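Local structure of secreted effector protein SifA (Salmonella typhimurium, 3CXB) at residues Glu52-Glu57 with Phe119-Met124; Glu63-Ile68 with Ile112-Asp117; Met144-Lys149 with Ala288-Ala293; Gly183-Glu188 with Glu259-Glu264; Ala199-Thr204 with Ala301-Asp306. The protein is a secreted virulence effector that binds host PLEKHM2 (SKIP) and is required for endosomal tubulation and the formation of Salmonella-induced filaments in host epithelial cells. All coordinates share one frame; numbering follows the deposited sequence.

From the N terminus, the chain first makes a pair of concentric closures. Contact 1 opens at the end of helix 42-54 and contact 2 on helix 62-75; contact 2 closes first, on strand 108-114, and contact 1 closes on the neighbouring strand 118-123, so both helices are tied to one antiparallel sheet. The later closures interlock. Contact 3 opens on strand 145-153, contact 4 on helix 180-187 and contact 5 on helix 197-220. Contact 4 closes on helix 258-267, within the span of contact 3, which closes on helix 283-303. Contact 5 closes last, at the end of that same helix, crossing both. The two groups meet where Thr116 packs on Met147.

Contact 1. Residues Glu52-Glu57 with Phe119-Met124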
# COMPACT_ATOMS: atom_id res chain seq x y z
N GLU A 52 2.82 -18.57 -2.77
CA GLU A 52 2.31 -17.48 -3.61
C GLU A 52 3.46 -16.58 -4.07
O GLU A 52 3.47 -16.07 -5.20
CB GLU A 52 1.31 -16.63 -2.83
CG GLU A 52 0.88 -15.37 -3.60
CD GLU A 52 -0.00 -14.45 -2.79
OE1 GLU A 52 -0.34 -13.35 -3.26
OE2 GLU A 52 -0.37 -14.83 -1.67
N MET A 53 4.43 -16.41 -3.20
CA MET A 53 5.54 -15.52 -3.47
C MET A 53 6.56 -15.97 -4.46
O MET A 53 7.03 -15.17 -5.27
CB MET A 53 6.27 -15.17 -2.18
CG MET A 53 7.49 -14.29 -2.40
SD MET A 53 8.35 -13.99 -0.86
CE MET A 53 10.00 -14.35 -1.31
N LEU A 54 6.92 -17.24 -4.42
CA LEU A 54 7.96 -17.69 -5.32
C LEU A 54 7.66 -18.91 -6.12
O LEU A 54 8.38 -19.19 -7.07
CB LEU A 54 9.24 -17.96 -4.54
CG LEU A 54 9.77 -16.83 -3.65
CD1 LEU A 54 10.49 -17.44 -2.47
CD2 LEU A 54 10.69 -15.93 -4.47
N PHE A 55 6.61 -19.65 -5.77
CA PHE A 55 6.36 -20.87 -6.53
C PHE A 55 4.96 -21.03 -7.08
O PHE A 55 4.45 -22.14 -7.11
CB PHE A 55 6.72 -22.09 -5.67
CG PHE A 55 7.98 -21.92 -4.86
CD1 PHE A 55 7.91 -21.41 -3.55
CD2 PHE A 55 9.23 -22.22 -5.39
CE1 PHE A 55 9.08 -21.22 -2.79
CE2 PHE A 55 10.39 -22.03 -4.64
CZ PHE A 55 10.32 -21.53 -3.34
N ALA A 56 4.36 -19.93 -7.52
CA ALA A 56 3.01 -19.99 -8.10
C ALA A 56 3.11 -19.86 -9.60
O ALA A 56 4.20 -19.84 -10.16
CB ALA A 56 2.14 -18.89 -7.54
N GLU A 57 1.96 -19.76 -10.26
CA GLU A 57 1.94 -19.67 -11.72
C GLU A 57 2.66 -18.42 -12.20
O GLU A 57 3.16 -18.37 -13.33
CB GLU A 57 0.50 -19.68 -12.25
CG GLU A 57 0.40 -20.12 -13.72
CD GLU A 57 -1.01 -20.06 -14.29
OE1 GLU A 57 -1.24 -20.61 -15.38
OE2 GLU A 57 -1.90 -19.46 -13.64
N PHE A 119 12.15 -5.15 -9.47
CA PHE A 119 12.28 -5.69 -8.14
C PHE A 119 12.64 -7.15 -8.32
O PHE A 119 12.18 -7.80 -9.26
CB PHE A 119 10.98 -5.51 -7.37
CG PHE A 119 9.77 -6.04 -8.06
CD1 PHE A 119 9.38 -7.36 -7.89
CD2 PHE A 119 8.98 -5.20 -8.83
CE1 PHE A 119 8.19 -7.85 -8.47
CE2 PHE A 119 7.80 -5.68 -9.42
CZ PHE A 119 7.41 -7.02 -9.22
N SER A 120 13.49 -7.66 -7.44
CA SER A 120 13.93 -9.04 -7.54
C SER A 120 13.84 -9.76 -6.22
O SER A 120 13.59 -9.15 -5.18
CB SER A 120 15.37 -9.08 -8.03
OG SER A 120 16.17 -8.17 -7.29
N CYS A 121 14.06 -11.07 -6.26
CA CYS A 121 14.03 -11.86 -5.06
C CYS A 121 15.00 -13.01 -5.17
O CYS A 121 15.04 -13.69 -6.20
CB CYS A 121 12.62 -12.41 -4.82
SG CYS A 121 12.48 -13.31 -3.25
N GLU A 122 15.79 -13.22 -4.11
CA GLU A 122 16.76 -14.32 -4.06
C GLU A 122 16.38 -15.30 -2.95
O GLU A 122 15.85 -14.91 -1.90
CB GLU A 122 18.17 -13.78 -3.84
CG GLU A 122 18.70 -12.99 -5.01
CD GLU A 122 20.04 -12.35 -4.71
OE1 GLU A 122 21.03 -13.09 -4.46
OE2 GLU A 122 20.09 -11.11 -4.73
N VAL A 123 16.63 -16.58 -3.18
CA VAL A 123 16.30 -17.61 -2.20
C VAL A 123 17.54 -18.42 -1.94
O VAL A 123 17.96 -19.20 -2.79
CB VAL A 123 15.23 -18.57 -2.72
CG1 VAL A 123 15.00 -19.67 -1.70
CG2 VAL A 123 13.93 -17.82 -2.99
N MET A 124 18.12 -18.22 -0.75
CA MET A 124 19.34 -18.91 -0.35
C MET A 124 20.50 -18.43 -1.21
O MET A 124 21.51 -19.12 -1.33
CB MET A 124 19.19 -20.43 -0.49
CG MET A 124 18.05 -21.05 0.34
SD MET A 124 18.04 -20.53 2.08
CE MET A 124 19.72 -21.03 2.55
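Met53 and Leu54, in the last turn of helix 42-54, set their side-chain ends against Cys121 and Val123 of strand 118-123, an example of a helix end packed on the face of an antiparallel beta meander. Alternation along the strand decides who takes part: Cys121 and Val123 both direct their CB atoms at the helix, while Glu122 between them points away. Leu54 works as a fork. Its CD2 branch meets Cys121 SG at 3.4 Å, and its CD1 branch reaches tip to tip to Val123 CG2 at 3.5 Å. The CB of Met53 does not point straight at the strand, yet with CG anti to the backbone N (chi1 177°) and a bend at its last torsion the side chain swings its methyl round to the thiol. Cys121 SG receives two methyl groups from the helix side, and Leu110 and Ile112 of the adjacent strand also touch this residue. The helix stops here: Phe55 leaves helical geometry and stacks its ring with Trp27, while Leu54 CB lies 3.7 Å above the plane of the Phe55 ring, toward its rim. On the thiol, the second methyl is that of Met53, whose CE stands 3.3 Å from Cys121 SG.

Contact 2. Residues Glu63-Ile68 with Ile112-Asp117; sequences ERLTEI and ITQNTD
Leu65 and Ile112 mark the place where helix 63-68 passes over strand 112-114, their CA atoms 8.5 Å apart; the two short axes approach to 10.5 Å and run at 142° to one another, nearer antiparallel than perpendicular. Leu65 and Ile112 meet end to end through Leu65 CD1 and Ile112 CG2 at 3.7 Å. Gln114, extended beyond CG, runs past Leu65 in the opposite direction and brings NE2 to 3.9 Å from Leu65 CD1. Its amide ends beside Thr66, which crosses it at about a right angle and offers only the methyl: Thr66 CG2 lies nearest to NE2, with Gln114 OE1 at 3.6 Å, in packing and not a bond. The hydroxyl Thr66 OG1, held between the backbone N and the carbonyl carbon (chi1 72°), donates to a lone pair of Glu63 O at 2.8 Å and has a further hydrogen bond with Tyr158 OH. Farther round the helix, Arg64 NH2 bridges to Glu67 OE2 at 2.7 Å, Ile68 CG1 lies over the guanidinium, and Glu52 pairs with Arg64 NE. Leu65 and Thr66 thus seat helix 62-75 on the central strand of a five-stranded meander, a helix laid on one face of an antiparallel sheet, as in alpha+beta folds.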
# COMPACT_ATOMS: atom_id res chain seq x y z
N GLU A 63 3.91 -4.56 -4.82
CA GLU A 63 3.16 -4.23 -3.63
C GLU A 63 2.82 -5.51 -2.89
O GLU A 63 3.06 -5.62 -1.69
CB GLU A 63 1.90 -3.45 -3.99
CG GLU A 63 1.03 -3.03 -2.80
CD GLU A 63 1.69 -2.01 -1.85
OE1 GLU A 63 0.98 -1.10 -1.36
OE2 GLU A 63 2.91 -2.13 -1.57
N ARG A 64 2.29 -6.50 -3.61
CA ARG A 64 1.93 -7.77 -2.98
C ARG A 64 3.19 -8.46 -2.42
O ARG A 64 3.13 -9.21 -1.44
CB ARG A 64 1.22 -8.67 -3.99
CG ARG A 64 0.82 -10.04 -3.48
CD ARG A 64 -0.08 -9.94 -2.27
NE ARG A 64 -0.38 -11.26 -1.71
CZ ARG A 64 -0.69 -11.47 -0.43
NH1 ARG A 64 -0.95 -12.69 0.00
NH2 ARG A 64 -0.74 -10.43 0.40
N LEU A 65 4.32 -8.19 -3.06
CA LEU A 65 5.60 -8.73 -2.60
C LEU A 65 5.86 -8.23 -1.19
O LEU A 65 6.09 -9.02 -0.28
CB LEU A 65 6.76 -8.26 -3.47
CG LEU A 65 7.90 -9.27 -3.70
CD1 LEU A 65 9.03 -8.57 -4.37
CD2 LEU A 65 8.35 -9.90 -2.44
N THR A 66 5.83 -6.91 -1.00
CA THR A 66 6.09 -6.36 0.34
C THR A 66 5.10 -6.86 1.38
O THR A 66 5.51 -7.15 2.52
CB THR A 66 6.08 -4.83 0.36
OG1 THR A 66 4.73 -4.36 0.20
CG2 THR A 66 6.94 -4.26 -0.78
N GLU A 67 3.82 -6.98 1.01
CA GLU A 67 2.85 -7.45 2.00
C GLU A 67 3.23 -8.81 2.52
O GLU A 67 3.30 -9.03 3.74
CB GLU A 67 1.44 -7.57 1.41
CG GLU A 67 0.73 -6.28 1.06
CD GLU A 67 -0.59 -6.54 0.38
OE1 GLU A 67 -1.32 -5.55 0.09
OE2 GLU A 67 -0.91 -7.73 0.12
N ILE A 68 3.48 -9.73 1.60
CA ILE A 68 3.77 -11.10 1.97
C ILE A 68 4.93 -11.17 2.92
O ILE A 68 4.97 -12.03 3.82
CB ILE A 68 4.07 -11.96 0.74
CG1 ILE A 68 2.87 -11.91 -0.22
CG2 ILE A 68 4.31 -13.40 1.17
CD1 ILE A 68 3.12 -12.58 -1.59
N ILE A 112 14.98 -9.50 -0.97
CA ILE A 112 14.05 -8.84 -1.88
C ILE A 112 14.56 -7.43 -2.09
O ILE A 112 14.70 -6.67 -1.12
CB ILE A 112 12.64 -8.71 -1.29
CG1 ILE A 112 11.94 -10.08 -1.23
CG2 ILE A 112 11.81 -7.76 -2.13
CD1 ILE A 112 10.62 -10.06 -0.44
N THR A 113 14.85 -7.07 -3.33
CA THR A 113 15.32 -5.71 -3.56
C THR A 113 14.31 -5.03 -4.45
O THR A 113 13.68 -5.69 -5.29
CB THR A 113 16.70 -5.70 -4.22
OG1 THR A 113 16.58 -6.18 -5.56
CG2 THR A 113 17.67 -6.62 -3.45
N GLN A 114 14.11 -3.74 -4.24
CA GLN A 114 13.15 -3.00 -5.05
C GLN A 114 13.79 -1.69 -5.46
O GLN A 114 14.08 -0.83 -4.63
CB GLN A 114 11.84 -2.75 -4.29
CG GLN A 114 11.32 -3.96 -3.50
CD GLN A 114 9.86 -3.82 -3.09
OE1 GLN A 114 9.33 -2.71 -2.93
NE2 GLN A 114 9.21 -4.95 -2.91
N ASN A 115 14.02 -1.56 -6.75
CA ASN A 115 14.61 -0.38 -7.32
C ASN A 115 13.49 0.47 -7.88
O ASN A 115 12.33 0.23 -7.59
CB ASN A 115 15.59 -0.79 -8.41
CG ASN A 115 16.64 -1.76 -7.91
OD1 ASN A 115 17.45 -1.42 -7.06
ND2 ASN A 115 16.61 -2.98 -8.42
N THR A 116 13.85 1.44 -8.70
CA THR A 116 12.88 2.35 -9.31
C THR A 116 11.96 1.75 -10.36
O THR A 116 10.82 2.18 -10.50
CB THR A 116 13.60 3.53 -9.96
OG1 THR A 116 14.64 3.03 -10.83
CG2 THR A 116 14.23 4.42 -8.89
N ASP A 117 12.46 0.77 -11.11
CA ASP A 117 11.67 0.17 -12.18
C ASP A 117 11.50 -1.34 -12.11
O ASP A 117 10.68 -1.90 -12.83
CB ASP A 117 12.28 0.51 -13.52
CG ASP A 117 11.35 1.28 -14.39
OD1 ASP A 117 11.80 1.75 -15.46
OD2 ASP A 117 10.17 1.41 -14.00

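Contact 3. Residues Met144-Lys149 with Ala288-Ala293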
# COMPACT_ATOMS: atom_id res chain seq x y z
N MET A 144 4.37 13.19 -18.49
CA MET A 144 4.75 13.38 -17.10
C MET A 144 4.92 12.06 -16.35
O MET A 144 4.08 11.17 -16.45
CB MET A 144 3.70 14.24 -16.39
CG MET A 144 4.03 14.55 -14.95
SD MET A 144 5.54 15.52 -14.79
CE MET A 144 4.85 17.19 -14.66
N THR A 145 6.02 11.94 -15.62
CA THR A 145 6.29 10.74 -14.85
C THR A 145 6.49 11.14 -13.40
O THR A 145 6.96 12.24 -13.11
CB THR A 145 7.56 10.02 -15.31
OG1 THR A 145 7.46 9.73 -16.70
CG2 THR A 145 7.74 8.71 -14.56
N ALA A 146 6.12 10.25 -12.49
CA ALA A 146 6.25 10.51 -11.07
C ALA A 146 6.23 9.20 -10.30
O ALA A 146 5.30 8.40 -10.45
CB ALA A 146 5.11 11.39 -10.60
N MET A 147 7.25 8.97 -9.49
CA MET A 147 7.31 7.74 -8.71
C MET A 147 7.37 8.10 -7.23
O MET A 147 7.47 9.28 -6.87
CB MET A 147 8.55 6.94 -9.06
CG MET A 147 9.81 7.63 -8.62
SD MET A 147 11.16 6.52 -8.27
CE MET A 147 12.14 6.74 -9.83
N ILE A 148 7.32 7.09 -6.39
CA ILE A 148 7.36 7.30 -4.96
C ILE A 148 8.36 6.35 -4.36
O ILE A 148 8.17 5.13 -4.42
CB ILE A 148 6.01 7.01 -4.28
CG1 ILE A 148 4.94 7.98 -4.78
CG2 ILE A 148 6.13 7.17 -2.77
CD1 ILE A 148 3.58 7.70 -4.18
N LYS A 149 9.43 6.90 -3.79
CA LYS A 149 10.44 6.09 -3.12
C LYS A 149 9.96 5.89 -1.70
O LYS A 149 9.02 6.55 -1.25
CB LYS A 149 11.80 6.79 -3.16
CG LYS A 149 12.38 6.83 -4.56
CD LYS A 149 13.71 7.56 -4.63
CE LYS A 149 14.18 7.72 -6.08
NZ LYS A 149 15.43 8.53 -6.21
N ALA A 288 -4.05 16.86 -7.53
CA ALA A 288 -5.08 16.08 -6.85
C ALA A 288 -4.79 14.59 -7.00
O ALA A 288 -5.16 13.77 -6.16
CB ALA A 288 -6.44 16.41 -7.42
N GLU A 289 -4.12 14.24 -8.09
CA GLU A 289 -3.79 12.85 -8.34
C GLU A 289 -2.60 12.47 -7.47
O GLU A 289 -2.65 11.46 -6.77
CB GLU A 289 -3.47 12.66 -9.82
CG GLU A 289 -3.19 11.22 -10.20
CD GLU A 289 -3.71 10.88 -11.58
OE1 GLU A 289 -3.33 9.81 -12.12
OE2 GLU A 289 -4.51 11.67 -12.13
N ILE A 290 -1.55 13.29 -7.50
CA ILE A 290 -0.36 13.04 -6.68
C ILE A 290 -0.82 12.73 -5.27
O ILE A 290 -0.53 11.67 -4.71
CB ILE A 290 0.54 14.30 -6.57
CG1 ILE A 290 0.93 14.82 -7.96
CG2 ILE A 290 1.75 13.99 -5.70
CD1 ILE A 290 2.08 14.06 -8.62
N VAL A 291 -1.56 13.68 -4.70
CA VAL A 291 -2.06 13.56 -3.34
C VAL A 291 -2.74 12.22 -3.11
O VAL A 291 -2.38 11.49 -2.18
CB VAL A 291 -3.08 14.67 -3.01
CG1 VAL A 291 -3.61 14.47 -1.59
CG2 VAL A 291 -2.43 16.03 -3.13
N GLU A 292 -3.70 11.89 -3.97
CA GLU A 292 -4.44 10.65 -3.83
C GLU A 292 -3.55 9.40 -3.88
O GLU A 292 -3.81 8.41 -3.17
CB GLU A 292 -5.54 10.55 -4.89
CG GLU A 292 -6.41 9.32 -4.73
CD GLU A 292 -7.49 9.21 -5.79
OE1 GLU A 292 -8.20 10.22 -6.01
OE2 GLU A 292 -7.64 8.11 -6.38
N ALA A 293 -2.52 9.43 -4.72
CA ALA A 293 -1.62 8.29 -4.82
C ALA A 293 -0.85 8.11 -3.53
O ALA A 293 -0.78 7.01 -2.99
CB ALA A 293 -0.67 8.46 -5.98
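Ile148 reaches Ala293 across this contact, and Ile290 reaches Ala146, so that each isoleucine meets an alanine. From the strand backbone, Ile148 sets its CB toward helix 283-303, although at this level the gap is still wide: Ile148 CB is 7.0 Å from Ala293 CB. The CG1 branch narrows it, while CG2 stays farther from Ala293. CG1 lies anti to the carbonyl carbon (chi1 -63°), and the last torsion is fully extended (chi2 178°), which carries the chain straight on to the helix. Ile148 CG1 is 5.8 Å from Ala293 CB, and the terminal CD1 comes to 4.7 Å from that methyl. The same Ile148 CD1 is 4.5 Å from the carbonyl carbon C of Ala293, its nearest approach, so the tip faces the backbone and the methyl of Ala293 about equally, and loosely. Two residues back along the strand, the roles are reversed: Ala146 contributes only its CB, and Ile290 bends its chain so that CD1 arrives 4.5 Å from Ala146 CB. All these approaches are loose, and little surface is buried directly. Ile294 and Gln297 of the same helix also touch Ile148, and Leu138 and Leu166 also touch Ala146. Strand 145-153 is an outer strand of the three-stranded antiparallel sheet, paired with strand 158-167. Helix 283-303 lies against it through Ile290 and Ala293, while Val291, turned from this contact, packs on Val262, Lys263 and Leu266 of helix 258-267.

Contact 4. Residues Gly183-Glu188 with Glu259-Glu264; sequences GYLYTE and EKMVKE
Tyr184 and Met261 form the centre of this helix-helix contact, and their exchange is first of all aromatic. Met261 CG sits over one face of the Tyr184 ring, 3.7 Å from its centroid and 23° off the normal, a CH-pi contact displaced toward the rim. Farther along the same side chain, Met261 SD lies obliquely 4.9 Å from that centroid, making a Met-aromatic contact as the two side chains slide past each other. Aliphatic packing continues from the sulfur: bent at its last torsion, Met261 brings CE to 3.3 Å from Tyr184 CB and to the same distance from Leu185 CD1, so one methyl fits against two successive residues of the helix.

At the far end of the ring the hydroxyl packs against the root of Glu264. Tyr184 OH ends 3.2 Å from Glu264 CB, the two side chains crossing at about a right angle, with ring and carboxylate planes 80° apart. Glu264 OE1, 3.7 Å from Tyr184 OH, is a proximity only; the carboxylate is engaged within its own helix: turned at chi2 (-87°), it forms a salt bridge to Lys260 NZ through OE2 at 2.9 Å, one turn back. Helix 180-187 therefore rests on one side of helix 258-267, where Ile181 also touches Met261. Leu185 continues to Ile155 and Val156 in a loop, and Val262 joins helix 258-267 to Val291, Ile294 and Ser295 of helix 283-303.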
# COMPACT_ATOMS: atom_id res chain seq x y z
N GLY A 183 5.97 12.05 10.72
CA GLY A 183 5.93 12.86 11.92
C GLY A 183 4.52 12.99 12.48
O GLY A 183 4.31 12.80 13.67
N TYR A 184 3.56 13.30 11.62
CA TYR A 184 2.17 13.44 12.05
C TYR A 184 1.73 12.24 12.86
O TYR A 184 0.81 12.33 13.65
CB TYR A 184 1.26 13.59 10.83
CG TYR A 184 1.38 14.92 10.13
CD1 TYR A 184 0.78 16.07 10.65
CD2 TYR A 184 2.10 15.04 8.94
CE1 TYR A 184 0.90 17.31 10.00
CE2 TYR A 184 2.22 16.27 8.28
CZ TYR A 184 1.62 17.40 8.81
OH TYR A 184 1.75 18.59 8.13
N LEU A 185 2.39 11.11 12.65
CA LEU A 185 2.05 9.89 13.38
C LEU A 185 2.83 9.81 14.68
O LEU A 185 2.36 9.22 15.66
CB LEU A 185 2.36 8.66 12.53
CG LEU A 185 1.51 8.37 11.29
CD1 LEU A 185 1.75 9.43 10.25
CD2 LEU A 185 1.87 7.01 10.74
N TYR A 186 4.03 10.38 14.69
CA TYR A 186 4.85 10.38 15.88
C TYR A 186 4.33 11.42 16.86
O TYR A 186 4.41 11.24 18.08
CB TYR A 186 6.31 10.66 15.51
CG TYR A 186 7.14 9.41 15.39
CD1 TYR A 186 7.36 8.59 16.49
CD2 TYR A 186 7.73 9.05 14.18
CE1 TYR A 186 8.14 7.45 16.40
CE2 TYR A 186 8.52 7.91 14.08
CZ TYR A 186 8.72 7.11 15.19
OH TYR A 186 9.49 5.98 15.11
N THR A 187 3.77 12.50 16.32
CA THR A 187 3.22 13.56 17.14
C THR A 187 1.92 13.05 17.75
O THR A 187 1.53 13.45 18.85
CB THR A 187 2.96 14.83 16.30
OG1 THR A 187 2.51 15.89 17.16
CG2 THR A 187 1.91 14.56 15.24
N GLU A 188 1.25 12.16 17.03
CA GLU A 188 -0.01 11.56 17.49
C GLU A 188 0.33 10.34 18.33
O GLU A 188 -0.54 9.78 19.01
CB GLU A 188 -0.85 11.14 16.29
CG GLU A 188 -1.55 12.28 15.57
CD GLU A 188 -2.92 12.57 16.15
OE1 GLU A 188 -3.57 13.54 15.69
OE2 GLU A 188 -3.35 11.81 17.05
N GLU A 259 -5.05 13.07 3.79
CA GLU A 259 -5.01 13.96 2.64
C GLU A 259 -4.48 15.32 3.04
O GLU A 259 -3.51 15.81 2.46
CB GLU A 259 -6.39 14.12 2.02
CG GLU A 259 -6.94 12.84 1.43
CD GLU A 259 -8.24 13.06 0.68
OE1 GLU A 259 -8.81 12.06 0.19
OE2 GLU A 259 -8.68 14.23 0.59
N LYS A 260 -5.12 15.93 4.02
CA LYS A 260 -4.71 17.25 4.49
C LYS A 260 -3.28 17.11 5.00
O LYS A 260 -2.44 18.00 4.84
CB LYS A 260 -5.65 17.71 5.62
CG LYS A 260 -5.62 19.21 5.92
CD LYS A 260 -4.38 19.61 6.69
CE LYS A 260 -4.45 21.07 7.10
NZ LYS A 260 -3.26 21.45 7.91
N MET A 261 -3.00 15.95 5.57
CA MET A 261 -1.69 15.64 6.10
C MET A 261 -0.63 15.75 5.01
O MET A 261 0.41 16.37 5.22
CB MET A 261 -1.71 14.22 6.65
CG MET A 261 -1.22 14.10 8.06
SD MET A 261 -1.72 12.54 8.80
CE MET A 261 -0.16 11.61 8.67
N VAL A 262 -0.90 15.14 3.86
CA VAL A 262 0.04 15.16 2.74
C VAL A 262 0.02 16.47 1.96
O VAL A 262 1.07 16.93 1.50
CB VAL A 262 -0.24 13.99 1.76
CG1 VAL A 262 -1.69 14.01 1.31
CG2 VAL A 262 0.68 14.10 0.55
N LYS A 263 -1.16 17.06 1.81
CA LYS A 263 -1.27 18.33 1.10
C LYS A 263 -0.31 19.33 1.74
O LYS A 263 0.27 20.18 1.07
CB LYS A 263 -2.71 18.85 1.18
CG LYS A 263 -3.74 17.92 0.57
CD LYS A 263 -5.16 18.40 0.82
CE LYS A 263 -6.19 17.49 0.16
NZ LYS A 263 -7.60 17.99 0.32
N GLU A 264 -0.15 19.19 3.06
CA GLU A 264 0.73 20.04 3.86
C GLU A 264 2.19 19.85 3.51
O GLU A 264 2.83 20.74 2.97
CB GLU A 264 0.54 19.73 5.34
CG GLU A 264 -0.73 20.29 5.94
CD GLU A 264 -0.55 21.71 6.44
OE1 GLU A 264 0.36 21.93 7.27
OE2 GLU A 264 -1.32 22.59 6.01

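Contact 5. Residues Ala199-Thr204 with Ala301-Asp306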
# COMPACT_ATOMS: atom_id res chain seq x y z
N ALA A 199 -9.09 4.57 14.01
CA ALA A 199 -10.47 4.12 13.87
C ALA A 199 -11.26 5.15 13.08
O ALA A 199 -12.19 4.82 12.35
CB ALA A 199 -11.08 3.93 15.25
N GLN A 200 -10.86 6.41 13.21
CA GLN A 200 -11.53 7.50 12.51
C GLN A 200 -11.16 7.49 11.04
O GLN A 200 -12.01 7.28 10.18
CB GLN A 200 -11.12 8.84 13.13
CG GLN A 200 -11.82 10.05 12.52
CD GLN A 200 -13.34 10.00 12.67
OE1 GLN A 200 -13.87 9.91 13.78
NE2 GLN A 200 -14.04 10.06 11.54
N GLU A 201 -9.87 7.70 10.77
CA GLU A 201 -9.33 7.74 9.42
C GLU A 201 -9.78 6.52 8.63
O GLU A 201 -10.19 6.63 7.48
CB GLU A 201 -7.80 7.80 9.49
CG GLU A 201 -7.09 8.05 8.18
CD GLU A 201 -7.47 9.37 7.54
OE1 GLU A 201 -7.52 10.38 8.26
OE2 GLU A 201 -7.72 9.39 6.31
N LYS A 202 -9.73 5.35 9.25
CA LYS A 202 -10.13 4.14 8.58
C LYS A 202 -11.55 4.21 8.05
O LYS A 202 -11.81 3.83 6.91
CB LYS A 202 -9.98 2.95 9.53
CG LYS A 202 -10.30 1.60 8.90
CD LYS A 202 -9.97 0.48 9.87
CE LYS A 202 -10.32 -0.90 9.32
NZ LYS A 202 -10.01 -1.96 10.32
N ALA A 203 -12.49 4.71 8.84
CA ALA A 203 -13.87 4.80 8.37
C ALA A 203 -14.04 5.93 7.38
O ALA A 203 -14.55 5.73 6.28
CB ALA A 203 -14.82 4.98 9.55
N THR A 204 -13.59 7.12 7.76
CA THR A 204 -13.70 8.30 6.91
C THR A 204 -13.16 8.08 5.51
O THR A 204 -13.87 8.24 4.51
CB THR A 204 -12.94 9.49 7.52
OG1 THR A 204 -13.54 9.86 8.76
CG2 THR A 204 -12.96 10.70 6.57
N ALA A 301 -0.19 1.54 4.04
CA ALA A 301 0.95 1.26 4.90
C ALA A 301 0.45 1.06 6.32
O ALA A 301 0.92 0.18 7.06
CB ALA A 301 1.91 2.43 4.84
N ILE A 302 -0.54 1.86 6.70
CA ILE A 302 -1.10 1.79 8.06
C ILE A 302 -2.08 0.67 8.29
O ILE A 302 -1.87 -0.18 9.16
CB ILE A 302 -1.79 3.13 8.45
CG1 ILE A 302 -0.75 4.25 8.51
CG2 ILE A 302 -2.49 2.98 9.81
CD1 ILE A 302 -1.37 5.60 8.46
N PHE A 303 -3.16 0.65 7.52
CA PHE A 303 -4.18 -0.37 7.71
C PHE A 303 -3.96 -1.66 6.95
O PHE A 303 -4.67 -2.65 7.19
CB PHE A 303 -5.56 0.21 7.34
CG PHE A 303 -5.85 1.53 7.99
CD1 PHE A 303 -5.35 2.70 7.44
CD2 PHE A 303 -6.54 1.60 9.19
CE1 PHE A 303 -5.52 3.92 8.07
CE2 PHE A 303 -6.72 2.81 9.83
CZ PHE A 303 -6.20 3.97 9.27
N ARG A 304 -2.97 -1.66 6.06
CA ARG A 304 -2.67 -2.84 5.25
C ARG A 304 -3.92 -3.27 4.50
O ARG A 304 -4.31 -4.45 4.51
CB ARG A 304 -2.17 -4.00 6.11
CG ARG A 304 -1.17 -4.86 5.39
CD ARG A 304 0.01 -4.02 4.82
NE ARG A 304 0.57 -3.07 5.79
CZ ARG A 304 1.23 -3.41 6.90
NH1 ARG A 304 1.67 -2.48 7.72
NH2 ARG A 304 1.48 -4.68 7.17
N ILE A 305 -4.55 -2.28 3.88
CA ILE A 305 -5.76 -2.45 3.08
C ILE A 305 -5.53 -1.61 1.84
O ILE A 305 -4.96 -0.52 1.91
CB ILE A 305 -6.99 -1.88 3.79
CG1 ILE A 305 -7.32 -2.72 5.01
CG2 ILE A 305 -8.17 -1.79 2.81
CD1 ILE A 305 -8.65 -2.36 5.62
N ASP A 306 -5.98 -2.11 0.71
CA ASP A 306 -5.79 -1.35 -0.52
C ASP A 306 -7.05 -0.51 -0.73
O ASP A 306 -8.11 -1.02 -1.09
CB ASP A 306 -5.54 -2.32 -1.68
CG ASP A 306 -5.24 -1.62 -3.00
OD1 ASP A 306 -4.96 -2.33 -3.98
OD2 ASP A 306 -5.29 -0.36 -3.05
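Lys202 and Phe303 carry the apolar part of a helix-helix contact in the C-terminal helical region, which is known to resemble in fold the SopE-type guanine nucleotide exchange factors. Here helix 197-220 meets the end of helix 283-303. The aliphatic stem of Lys202 crosses the Phe303 ring at a slant near its CD2-CE2 side: Lys202 CB stands 3.3 Å from Phe303 CE2, and since the lysine is extended throughout, Lys202 CD still lies 3.7 Å from Phe303 CD2. Glu201 adds its CB, 4.2 Å from Phe303 CZ. Beyond the ring, Ile305 touches the same stem, its CD1 lying 4.3 Å from Lys202 CE. Ile302 CG2 packs over one face of the Phe303 ring, and the ring of Phe299 meets it from the preceding turn.

The polar groups find their partners elsewhere than across the contact. Glu201 turns its carboxylate from the ring to a weak bond with Ile258 N. Helix 283-303 ends at Phe303; Arg304, with positive phi, is the first to leave helical geometry, and Asp306 N-caps the next helix by accepting from Gln308 N. Arg304 folds back on the helix it leaves: its NH1 donates almost straight, at 170°, to Ala301 O at 2.8 Å.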